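PDB 2X7X: sensor protein from Bacteroides thetaiotaomicron, which binds beta-D-fructose through this periplasmic domain of a hybrid two-component sensor, whose intracellular part probably works as a histidine kinase and transcription regulator. Local coordinates for residues 54-57 against 58-61; 143-146 against 147-150; 177-180 against 181-185; 280-283 against 284-288. All blocks are in the same frame, centred on the assembly; numbering follows the deposited sequence.

Contact 1: residues 54-57 against 58-61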
loop_
_atom_site.group_PDB
_atom_site.type_symbol
_atom_site.label_atom_id
_atom_site.label_comp_id
_atom_site.label_asym_id
_atom_site.label_seq_id
_atom_site.Cartn_x
_atom_site.Cartn_y
_atom_site.Cartn_z
ATOM N N ASP A 54 35.196 -9.202 3.384
ATOM C CA ASP A 54 34.176 -9.585 2.411
ATOM C C ASP A 54 34.481 -9.042 1.008
ATOM O O ASP A 54 34.302 -9.749 0.015
ATOM C CB ASP A 54 32.775 -9.165 2.877
ATOM C CG ASP A 54 32.377 -9.797 4.218
ATOM O OD1 ASP A 54 32.613 -11.006 4.430
ATOM O OD2 ASP A 54 31.818 -9.081 5.069
ATOM N N VAL A 55 34.960 -7.804 0.919
ATOM C CA VAL A 55 35.326 -7.255 -0.392
ATOM C C VAL A 55 36.544 -7.985 -0.979
ATOM O O VAL A 55 36.524 -8.383 -2.144
ATOM C CB VAL A 55 35.521 -5.706 -0.380
ATOM C CG1 VAL A 55 35.882 -5.190 -1.772
ATOM C CG2 VAL A 55 34.265 -5.018 0.095
ATOM N N HIS A 56 37.582 -8.188 -0.168
ATOM C CA HIS A 56 38.754 -8.956 -0.610
ATOM C C HIS A 56 38.369 -10.359 -1.082
ATOM O O HIS A 56 38.868 -10.819 -2.112
ATOM C CB HIS A 56 39.852 -9.012 0.463
ATOM C CG HIS A 56 40.532 -7.698 0.707
ATOM N ND1 HIS A 56 41.103 -7.370 1.919
ATOM C CD2 HIS A 56 40.720 -6.626 -0.100
ATOM C CE1 HIS A 56 41.624 -6.155 1.847
ATOM N NE2 HIS A 56 41.404 -5.682 0.632
ATOM N N TYR A 57 37.469 -11.012 -0.341
ATOM C CA TYR A 57 36.913 -12.320 -0.708
ATOM C C TYR A 57 36.262 -12.314 -2.096
ATOM O O TYR A 57 36.512 -13.200 -2.919
ATOM C CB TYR A 57 35.900 -12.772 0.349
ATOM C CG TYR A 57 35.197 -14.081 0.046
ATOM C CD1 TYR A 57 35.518 -15.248 0.747
ATOM C CD2 TYR A 57 34.195 -14.150 -0.929
ATOM C CE1 TYR A 57 34.867 -16.457 0.472
ATOM C CE2 TYR A 57 33.546 -15.347 -1.216
ATOM C CZ TYR A 57 33.885 -16.495 -0.514
ATOM O OH TYR A 57 33.227 -17.673 -0.807
ATOM N N PHE A 58 35.418 -11.318 -2.342
ATOM C CA PHE A 58 34.731 -11.201 -3.620
ATOM C C PHE A 58 35.700 -10.878 -4.762
ATOM O O PHE A 58 35.457 -11.238 -5.918
ATOM C CB PHE A 58 33.604 -10.165 -3.532
ATOM C CG PHE A 58 32.368 -10.654 -2.794
ATOM C CD1 PHE A 58 31.745 -11.852 -3.151
ATOM C CD2 PHE A 58 31.809 -9.895 -1.764
ATOM C CE1 PHE A 58 30.599 -12.295 -2.475
ATOM C CE2 PHE A 58 30.669 -10.325 -1.087
ATOM C CZ PHE A 58 30.060 -11.523 -1.443
ATOM N N MET A 59 36.798 -10.206 -4.427
ATOM C CA MET A 59 37.858 -9.910 -5.391
ATOM C C MET A 59 38.692 -11.149 -5.741
ATOM O O MET A 59 39.052 -11.345 -6.901
ATOM C CB MET A 59 38.762 -8.802 -4.860
ATOM C CG MET A 59 38.298 -7.398 -5.199
ATOM S SD MET A 59 39.145 -6.108 -4.258
ATOM C CE MET A 59 40.721 -6.887 -3.856
ATOM N N ASP A 60 38.998 -11.971 -4.737
ATOM C CA ASP A 60 39.691 -13.244 -4.948
ATOM C C ASP A 60 38.864 -14.155 -5.851
ATOM O O ASP A 60 39.370 -14.669 -6.844
ATOM C CB ASP A 60 39.988 -13.947 -3.616
ATOM C CG ASP A 60 41.029 -13.211 -2.770
ATOM O OD1 ASP A 60 41.669 -12.256 -3.269
ATOM O OD2 ASP A 60 41.209 -13.596 -1.589
ATOM N N GLU A 61 37.589 -14.332 -5.522
ATOM C CA GLU A 61 36.699 -15.155 -6.332
ATOM C C GLU A 61 36.440 -14.567 -7.712
ATOM O O GLU A 61 35.740 -15.172 -8.522
ATOM C CB GLU A 61 35.369 -15.357 -5.625
ATOM C CG GLU A 61 35.368 -16.487 -4.625
ATOM C CD GLU A 61 33.969 -17.026 -4.375
ATOM O OE1 GLU A 61 32.982 -16.321 -4.706
ATOM O OE2 GLU A 61 33.859 -18.162 -3.853
#
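Tyr-57 and Phe-58, neighbours in sequence near the end of helix 48-60, form a T-shaped aromatic pair. The ring planes stand at 87° and the centroids are 5.7 Å apart; the Tyr-57 edge supplies CD2, which lies over one face of Phe-58, 4.0 Å from its CD1. CG of Tyr-57 is anti to its backbone N (chi1 177°), which carries the ring forward over the next turn. There its CE2 is 3.6 Å from Glu-61 CD, with ring and carboxylate planes 44° apart. Tyr-57 OH approaches Glu-61 OE2 to 3.1 Å.

The apolar contacts involve Met-59. Val-55 CG1 meets Met-59 SD at 4.2 Å, and the methionine chain, bent at chi3, brings CE to the edge of the His-56 ring, 3.8 Å from CD2. In this periplasmic binding protein domain, helix 48-60 lies against the parallel sheet of the N-terminal lobe: Val-55 and Phe-58 pack on Leu-66 of strand 65-68, whereas Met-59 touches Ala-83 of helix 73-85.

Charge enters through strand 38-43, where Arg-42 makes a salt bridge with Asp-54 OD1 and a cation-pi contact with Tyr-57. Backbone bonds of the i to i+4 kind run through all four steps, ending with Glu-61 N to Tyr-57 O at 3.0 Å.

Contact 2: residues 143-146 against 147-150. With FRU (beta-D-fructofuranose), chain E.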
loop_
_atom_site.group_PDB
_atom_site.type_symbol
_atom_site.label_atom_id
_atom_site.label_comp_id
_atom_site.label_asym_id
_atom_site.label_seq_id
_atom_site.Cartn_x
_atom_site.Cartn_y
_atom_site.Cartn_z
ATOM N N ALA A 143 23.689 8.551 8.529
ATOM C CA ALA A 143 23.660 9.286 9.815
ATOM C C ALA A 143 24.084 10.758 9.659
ATOM O O ALA A 143 23.455 11.651 10.230
ATOM C CB ALA A 143 24.511 8.604 10.870
ATOM N N MET A 144 25.148 10.993 8.896
ATOM C CA MET A 144 25.638 12.334 8.623
ATOM C C MET A 144 24.534 13.199 8.018
ATOM O O MET A 144 24.203 14.267 8.549
ATOM C CB MET A 144 26.817 12.288 7.642
ATOM C CG MET A 144 28.157 11.876 8.238
ATOM S SD MET A 144 29.406 11.495 6.960
ATOM C CE MET A 144 30.645 10.782 8.042
ATOM N N GLU A 145 23.981 12.725 6.896
ATOM C CA GLU A 145 22.981 13.465 6.146
ATOM C C GLU A 145 21.666 13.578 6.918
ATOM O O GLU A 145 21.108 14.677 7.019
ATOM C CB GLU A 145 22.789 12.870 4.756
ATOM C CG GLU A 145 23.946 13.163 3.836
ATOM C CD GLU A 145 24.018 12.254 2.618
ATOM O OE1 GLU A 145 22.955 11.811 2.105
ATOM O OE2 GLU A 145 25.163 11.987 2.167
ATOM N N ARG A 146 21.182 12.483 7.499
ATOM C CA ARG A 146 20.009 12.576 8.367
ATOM C C ARG A 146 20.138 13.686 9.413
ATOM O O ARG A 146 19.145 14.301 9.797
ATOM C CB ARG A 146 19.666 11.229 9.005
ATOM C CG ARG A 146 18.922 10.322 8.041
ATOM C CD ARG A 146 18.974 8.859 8.437
ATOM N NE ARG A 146 18.664 8.007 7.296
ATOM C CZ ARG A 146 18.375 6.704 7.358
ATOM N NH1 ARG A 146 18.325 6.072 8.532
ATOM N NH2 ARG A 146 18.153 6.026 6.225
ATOM N N HIS A 147 21.357 13.970 9.849
ATOM C CA HIS A 147 21.552 15.047 10.816
ATOM C C HIS A 147 21.596 16.412 10.141
ATOM O O HIS A 147 20.949 17.348 10.608
ATOM C CB HIS A 147 22.788 14.809 11.677
ATOM C CG HIS A 147 23.147 15.962 12.560
ATOM N ND1 HIS A 147 22.495 16.224 13.746
ATOM C CD2 HIS A 147 24.103 16.916 12.435
ATOM C CE1 HIS A 147 23.028 17.294 14.309
ATOM N NE2 HIS A 147 24.005 17.732 13.533
ATOM N N GLN A 148 22.325 16.511 9.031
ATOM C CA GLN A 148 22.531 17.790 8.342
ATOM C C GLN A 148 21.202 18.370 7.848
ATOM O O GLN A 148 20.926 19.564 8.026
ATOM C CB GLN A 148 23.486 17.625 7.160
ATOM C CG GLN A 148 24.942 17.478 7.512
ATOM C CD GLN A 148 25.768 16.794 6.397
ATOM O OE1 GLN A 148 26.842 16.248 6.661
ATOM N NE2 GLN A 148 25.264 16.819 5.151
ATOM N N GLY A 149 20.392 17.505 7.234
ATOM C CA GLY A 149 19.129 17.894 6.618
ATOM C C GLY A 149 18.167 18.335 7.685
ATOM O O GLY A 149 17.417 19.286 7.506
ATOM N N PHE A 150 18.215 17.648 8.812
ATOM C CA PHE A 150 17.374 17.978 9.941
ATOM C C PHE A 150 17.764 19.317 10.555
ATOM O O PHE A 150 16.890 20.082 10.960
ATOM C CB PHE A 150 17.472 16.862 10.973
ATOM C CG PHE A 150 17.009 17.248 12.334
ATOM C CD1 PHE A 150 15.659 17.386 12.606
ATOM C CD2 PHE A 150 17.928 17.455 13.348
ATOM C CE1 PHE A 150 15.230 17.722 13.866
ATOM C CE2 PHE A 150 17.509 17.809 14.617
ATOM C CZ PHE A 150 16.160 17.941 14.880
HETATM C C1 FRU E . 19.612 -1.110 7.863
HETATM C C2 FRU E . 19.745 0.289 8.436
HETATM C C3 FRU E . 18.427 1.057 8.392
HETATM C C4 FRU E . 18.885 2.457 8.035
HETATM C C5 FRU E . 19.995 2.155 7.038
HETATM C C6 FRU E . 21.031 3.263 6.861
HETATM O O1 FRU E . 20.739 -1.894 8.245
HETATM O O2 FRU E . 20.273 0.187 9.763
HETATM O O3 FRU E . 17.691 0.978 9.622
HETATM O O4 FRU E . 17.835 3.264 7.490
HETATM O O5 FRU E . 20.649 1.023 7.619
HETATM O O6 FRU E . 21.945 2.901 5.806
#
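Arg-146 and His-147 adjoin at the middle of this helical stretch, and their polar ends find partners in different parts of the domain. The guanidinium of Arg-146 meets the bound fructose edge-on: O4 of the sugar lies in its plane and accepts from NH1 at 3.0 Å and from NH2 at 3.1 Å. Two donors thus converge on one hydroxyl oxygen, with N-H...O angles of 148° and 146°. The chain is extended from CG to NE, which gives the group its reach. NE donates to Asn-110 OD1, fixing the rotation of the guanidinium, and Tyr-245 adds a cation-pi contact.

Helix 141-155 is the crossover of a beta-alpha-beta unit between strands 128-135 and 159-167; through Arg-146 it contributes to the sugar cleft of a periplasmic binding protein, where Asp-222 and Asn-196 also bind the fructose.

Backbone acceptors are served along the helix. Gly-149 N reaches Glu-145 O at 2.9 Å and 176°; Met-144 O accepts from Gln-148 N at 3.0 Å and, weakly, from His-147 N. His-147 N also bonds to Ala-143 O at 3.2 Å. Beyond the helix, the Arg-146 carbonyl accepts from Tyr-193 OH, His-147 ND1 is hydrogen-bonded to Glu-133 OE1, and Glu-145 OE2 forms a salt bridge with Lys-96.

Contact 3: residues 177-180 against 181-185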
loop_
_atom_site.group_PDB
_atom_site.type_symbol
_atom_site.label_atom_id
_atom_site.label_comp_id
_atom_site.label_asym_id
_atom_site.label_seq_id
_atom_site.Cartn_x
_atom_site.Cartn_y
_atom_site.Cartn_z
ATOM N N ILE A 177 19.862 3.236 26.471
ATOM C CA ILE A 177 20.789 3.830 27.422
ATOM C C ILE A 177 20.874 5.325 27.195
ATOM O O ILE A 177 20.682 6.103 28.113
ATOM C CB ILE A 177 22.189 3.197 27.326
ATOM C CG1 ILE A 177 22.102 1.688 27.590
ATOM C CG2 ILE A 177 23.185 3.893 28.269
ATOM C CD1 ILE A 177 21.494 1.346 28.927
ATOM N N GLU A 178 21.141 5.729 25.961
ATOM C CA GLU A 178 21.309 7.159 25.674
ATOM C C GLU A 178 20.053 7.969 26.016
ATOM O O GLU A 178 20.158 9.045 26.617
ATOM C CB GLU A 178 21.758 7.371 24.235
ATOM C CG GLU A 178 23.170 6.912 23.995
ATOM C CD GLU A 178 23.423 6.545 22.554
ATOM O OE1 GLU A 178 22.498 6.707 21.725
ATOM O OE2 GLU A 178 24.547 6.087 22.240
ATOM N N MET A 179 18.873 7.440 25.675
ATOM C CA MET A 179 17.613 8.108 26.018
ATOM C C MET A 179 17.428 8.237 27.540
ATOM O O MET A 179 16.881 9.242 28.014
ATOM C CB MET A 179 16.417 7.404 25.378
ATOM C CG MET A 179 15.111 8.163 25.475
ATOM S SD MET A 179 15.107 9.762 24.606
ATOM C CE MET A 179 13.740 10.578 25.430
ATOM N N ASP A 180 17.877 7.223 28.290
ATOM C CA ASP A 180 17.858 7.253 29.746
ATOM C C ASP A 180 18.624 8.447 30.225
ATOM O O ASP A 180 18.141 9.211 31.049
ATOM C CB ASP A 180 18.536 6.026 30.323
ATOM C CG ASP A 180 17.576 4.926 30.658
ATOM O OD1 ASP A 180 16.375 5.029 30.347
ATOM O OD2 ASP A 180 18.033 3.932 31.239
ATOM N N SER A 181 19.831 8.607 29.700
ATOM C CA SER A 181 20.676 9.720 30.084
ATOM C C SER A 181 20.002 11.061 29.759
ATOM O O SER A 181 20.071 11.993 30.554
ATOM C CB SER A 181 22.052 9.600 29.419
ATOM O OG SER A 181 22.859 10.726 29.718
ATOM N N MET A 182 19.336 11.146 28.609
ATOM C CA MET A 182 18.672 12.386 28.201
ATOM C C MET A 182 17.474 12.752 29.092
ATOM O O MET A 182 17.324 13.918 29.490
ATOM C CB MET A 182 18.274 12.337 26.727
ATOM C CG MET A 182 19.447 12.375 25.778
ATOM S SD MET A 182 19.004 11.879 24.103
ATOM C CE MET A 182 20.530 12.217 23.239
ATOM N N LEU A 183 16.640 11.761 29.417
ATOM C CA LEU A 183 15.503 11.971 30.319
ATOM C C LEU A 183 15.960 12.496 31.685
ATOM O O LEU A 183 15.424 13.485 32.201
ATOM C CB LEU A 183 14.701 10.675 30.491
ATOM C CG LEU A 183 13.999 10.089 29.264
ATOM C CD1 LEU A 183 13.806 8.576 29.403
ATOM C CD2 LEU A 183 12.674 10.805 29.012
ATOM N N ARG A 184 16.963 11.830 32.250
ATOM C CA ARG A 184 17.526 12.188 33.535
ATOM C C ARG A 184 18.003 13.653 33.549
ATOM O O ARG A 184 17.810 14.365 34.546
ATOM C CB ARG A 184 18.689 11.252 33.824
ATOM C CG ARG A 184 19.090 11.083 35.290
ATOM C CD ARG A 184 20.324 10.154 35.412
ATOM N NE ARG A 184 20.127 8.853 34.732
ATOM C CZ ARG A 184 20.886 8.362 33.739
ATOM N NH1 ARG A 184 21.939 9.040 33.285
ATOM N NH2 ARG A 184 20.596 7.173 33.210
ATOM N N ARG A 185 18.589 14.099 32.436
ATOM C CA ARG A 185 19.245 15.416 32.356
ATOM C C ARG A 185 18.375 16.531 31.767
ATOM O O ARG A 185 18.750 17.700 31.807
ATOM C CB ARG A 185 20.590 15.312 31.599
ATOM C CG ARG A 185 21.646 14.484 32.360
ATOM C CD ARG A 185 23.016 14.458 31.706
ATOM N NE ARG A 185 23.002 13.618 30.520
ATOM C CZ ARG A 185 22.914 14.087 29.278
ATOM N NH1 ARG A 185 22.849 15.398 29.064
ATOM N NH2 ARG A 185 22.890 13.242 28.249
#
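Met-179 and Leu-183 meet because of the methionine's bend: CG is anti to the backbone N (chi1 -170°), and the turn at chi2 (63°) swings the terminal methyl forward, toward the next turn. Met-179 CE consequently reaches Leu-183 CD2 at 3.7 Å, the two side chains running at a slant to each other. Met-182, whose chain is extended beyond CG, places SD 4.5 Å from Met-179 SD.

On another side of helix 172-185, the chain of Arg-184 is bent at chi3 and folds its guanidinium over the preceding turn. One face of that group covers the carbonyl of Asp-180, whose O is 3.8 Å above the plane and offset toward the rim. NH2 approaches Asp-180 CB at 3.7 Å, yet Asp-180 OD2 is 4.6 Å from Arg-184 NH2, beyond salt-bridge distance. Arg-185 instead grips Ser-181 side-on: NE at 3.0 Å and NH2 at 2.9 Å both donate to OG, which lies in the guanidinium plane. The NH1 of Arg-185 goes to Asp-164 in a salt bridge, linking the helix end to strand 159-167.

The apolar side faces the core of the C-terminal lobe. Met-182 packs on Val-132 and Leu-134 of the mixed sheet, and Met-179 and Leu-183 touch Ala-206 of helix 199-209. The chemistry is that of an amphipathic helix: sulfur and methyl groups fill the interior, whereas the Asp-180 and Arg-184 charges, lacking direct contact, would probably attract each other only modestly.

Contact 4: residues 280-283 against 284-288. With PO4 (phosphate ion), chain H.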
loop_
_atom_site.group_PDB
_atom_site.type_symbol
_atom_site.label_atom_id
_atom_site.label_comp_id
_atom_site.label_asym_id
_atom_site.label_seq_id
_atom_site.Cartn_x
_atom_site.Cartn_y
_atom_site.Cartn_z
ATOM N N ASN A 280 -2.191 7.734 7.286
ATOM C CA ASN A 280 -2.007 6.829 6.148
ATOM C C ASN A 280 -1.482 5.425 6.443
ATOM O O ASN A 280 -1.154 4.676 5.520
ATOM C CB ASN A 280 -1.124 7.483 5.067
ATOM C CG ASN A 280 0.345 7.647 5.492
ATOM O OD1 ASN A 280 0.840 7.019 6.440
ATOM N ND2 ASN A 280 1.040 8.502 4.773
ATOM N N ALA A 281 -1.377 5.067 7.713
ATOM C CA ALA A 281 -0.767 3.776 8.060
ATOM C C ALA A 281 -1.659 2.596 7.663
ATOM O O ALA A 281 -1.170 1.573 7.159
ATOM C CB ALA A 281 -0.404 3.726 9.546
ATOM N N HIS A 282 -2.967 2.767 7.868
ATOM C CA HIS A 282 -3.951 1.736 7.548
ATOM C C HIS A 282 -3.964 1.325 6.064
ATOM O O HIS A 282 -3.853 0.130 5.766
ATOM C CB HIS A 282 -5.344 2.152 8.036
ATOM C CG HIS A 282 -6.370 1.065 7.966
ATOM N ND1 HIS A 282 -7.710 1.323 7.759
ATOM C CD2 HIS A 282 -6.258 -0.282 8.067
ATOM C CE1 HIS A 282 -8.380 0.185 7.741
ATOM N NE2 HIS A 282 -7.522 -0.805 7.920
ATOM N N VAL A 283 -4.087 2.282 5.140
ATOM C CA VAL A 283 -4.092 1.907 3.722
ATOM C C VAL A 283 -2.765 1.304 3.306
ATOM O O VAL A 283 -2.735 0.416 2.472
ATOM C CB VAL A 283 -4.490 3.041 2.726
ATOM C CG1 VAL A 283 -5.826 3.659 3.102
ATOM C CG2 VAL A 283 -3.403 4.092 2.602
ATOM N N MET A 284 -1.674 1.770 3.908
ATOM C CA MET A 284 -0.369 1.204 3.617
ATOM C C MET A 284 -0.311 -0.247 4.048
ATOM O O MET A 284 0.245 -1.068 3.337
ATOM C CB MET A 284 0.786 2.003 4.239
ATOM C CG MET A 284 2.118 1.656 3.578
ATOM S SD MET A 284 3.622 2.362 4.273
ATOM C CE MET A 284 4.882 1.327 3.537
ATOM N N GLN A 285 -0.897 -0.566 5.196
ATOM C CA GLN A 285 -0.862 -1.941 5.688
ATOM C C GLN A 285 -1.683 -2.884 4.796
ATOM O O GLN A 285 -1.241 -3.977 4.463
ATOM C CB GLN A 285 -1.350 -2.016 7.129
ATOM C CG GLN A 285 -1.512 -3.440 7.637
ATOM C CD GLN A 285 -2.544 -3.538 8.738
ATOM O OE1 GLN A 285 -2.203 -3.775 9.899
ATOM N NE2 GLN A 285 -3.818 -3.341 8.385
ATOM N N LEU A 286 -2.877 -2.457 4.407
ATOM C CA LEU A 286 -3.691 -3.242 3.499
ATOM C C LEU A 286 -2.905 -3.590 2.248
ATOM O O LEU A 286 -2.928 -4.735 1.793
ATOM C CB LEU A 286 -4.962 -2.482 3.125
ATOM C CG LEU A 286 -6.043 -2.451 4.206
ATOM C CD1 LEU A 286 -7.187 -1.554 3.763
ATOM C CD2 LEU A 286 -6.540 -3.856 4.527
ATOM N N GLN A 287 -2.195 -2.601 1.708
ATOM C CA GLN A 287 -1.438 -2.782 0.477
ATOM C C GLN A 287 -0.219 -3.683 0.654
ATOM O O GLN A 287 0.017 -4.567 -0.175
ATOM C CB GLN A 287 -1.040 -1.445 -0.143
ATOM C CG GLN A 287 -2.202 -0.544 -0.581
ATOM C CD GLN A 287 -3.272 -1.258 -1.409
ATOM O OE1 GLN A 287 -2.980 -1.878 -2.428
ATOM N NE2 GLN A 287 -4.526 -1.153 -0.975
ATOM N N THR A 288 0.548 -3.481 1.725
ATOM C CA THR A 288 1.733 -4.312 1.950
ATOM C C THR A 288 1.353 -5.751 2.280
ATOM O O THR A 288 2.045 -6.676 1.877
ATOM C CB THR A 288 2.665 -3.756 3.037
ATOM O OG1 THR A 288 1.933 -3.602 4.256
ATOM C CG2 THR A 288 3.261 -2.426 2.603
HETATM P P PO4 H . -10.120 4.210 7.941
HETATM O O1 PO4 H . -11.088 4.767 6.920
HETATM O O2 PO4 H . -10.267 4.946 9.252
HETATM O O3 PO4 H . -10.423 2.748 8.165
HETATM O O4 PO4 H . -8.695 4.336 7.461
#
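Val-283, Met-284 and His-282 have the most surface buried in these first two turns of helix 281-304. Val-283 is tied to the following turn through its backbone, its carbonyl O accepting from Gln-287 N at 3.2 Å, while its side chain packs against Val-275 of the second subunit. Met-284 lays CB against the carbonyls of the previous turn, at 3.5 Å from Ala-281 O, before its extended chain leads off. Its N bonds only weakly to Asn-280 O, at 3.4 Å.

With CG anti to the backbone N (chi1 -170°), His-282 turns its ring toward the next turn. Gln-285 NE2 stands at the ring edge, 3.9 Å from CD2, the amide plane 77° from the ring. Leu-286 CD1 is 4.2 Å from His-282 NE2. ND1 donates to phosphate O4 at 3.2 Å and 171°, and more weakly to O3.

The second subunit closes over this helix start: its Thr-273 packs on His-282, and its Val-275 N also binds the phosphate. Within the chain, Asn-280 is held by Asp-277 N and Val-275 O. A valine pair beside a histidine thus lies at the subunit interface, where an anion, probably from the crystallisation liquor, is shared by both chains and would tend to stabilise a protonated His-282.

The four contacts follow one another along the chain without touching. Contact 1 is on helix 48-60, beside the parallel sheet of one lobe; contacts 2 and 3 are on helices 141-155 and 172-185, beside the mixed sheet of the other, their centres about 21 Å apart. Contact 1 lies about 32 and about 42 Å from contacts 2 and 3, between centres. Fructose sits between the lobes, and of the four only contact 2 bonds to it. Contact 4 opens helix 281-304, across the chain's centre from contact 1, and meets the second subunit. Among them, sugar binding and subunit pairing fall on separate helices, contacts 2 and 4 lying about 28 Å apart between centres.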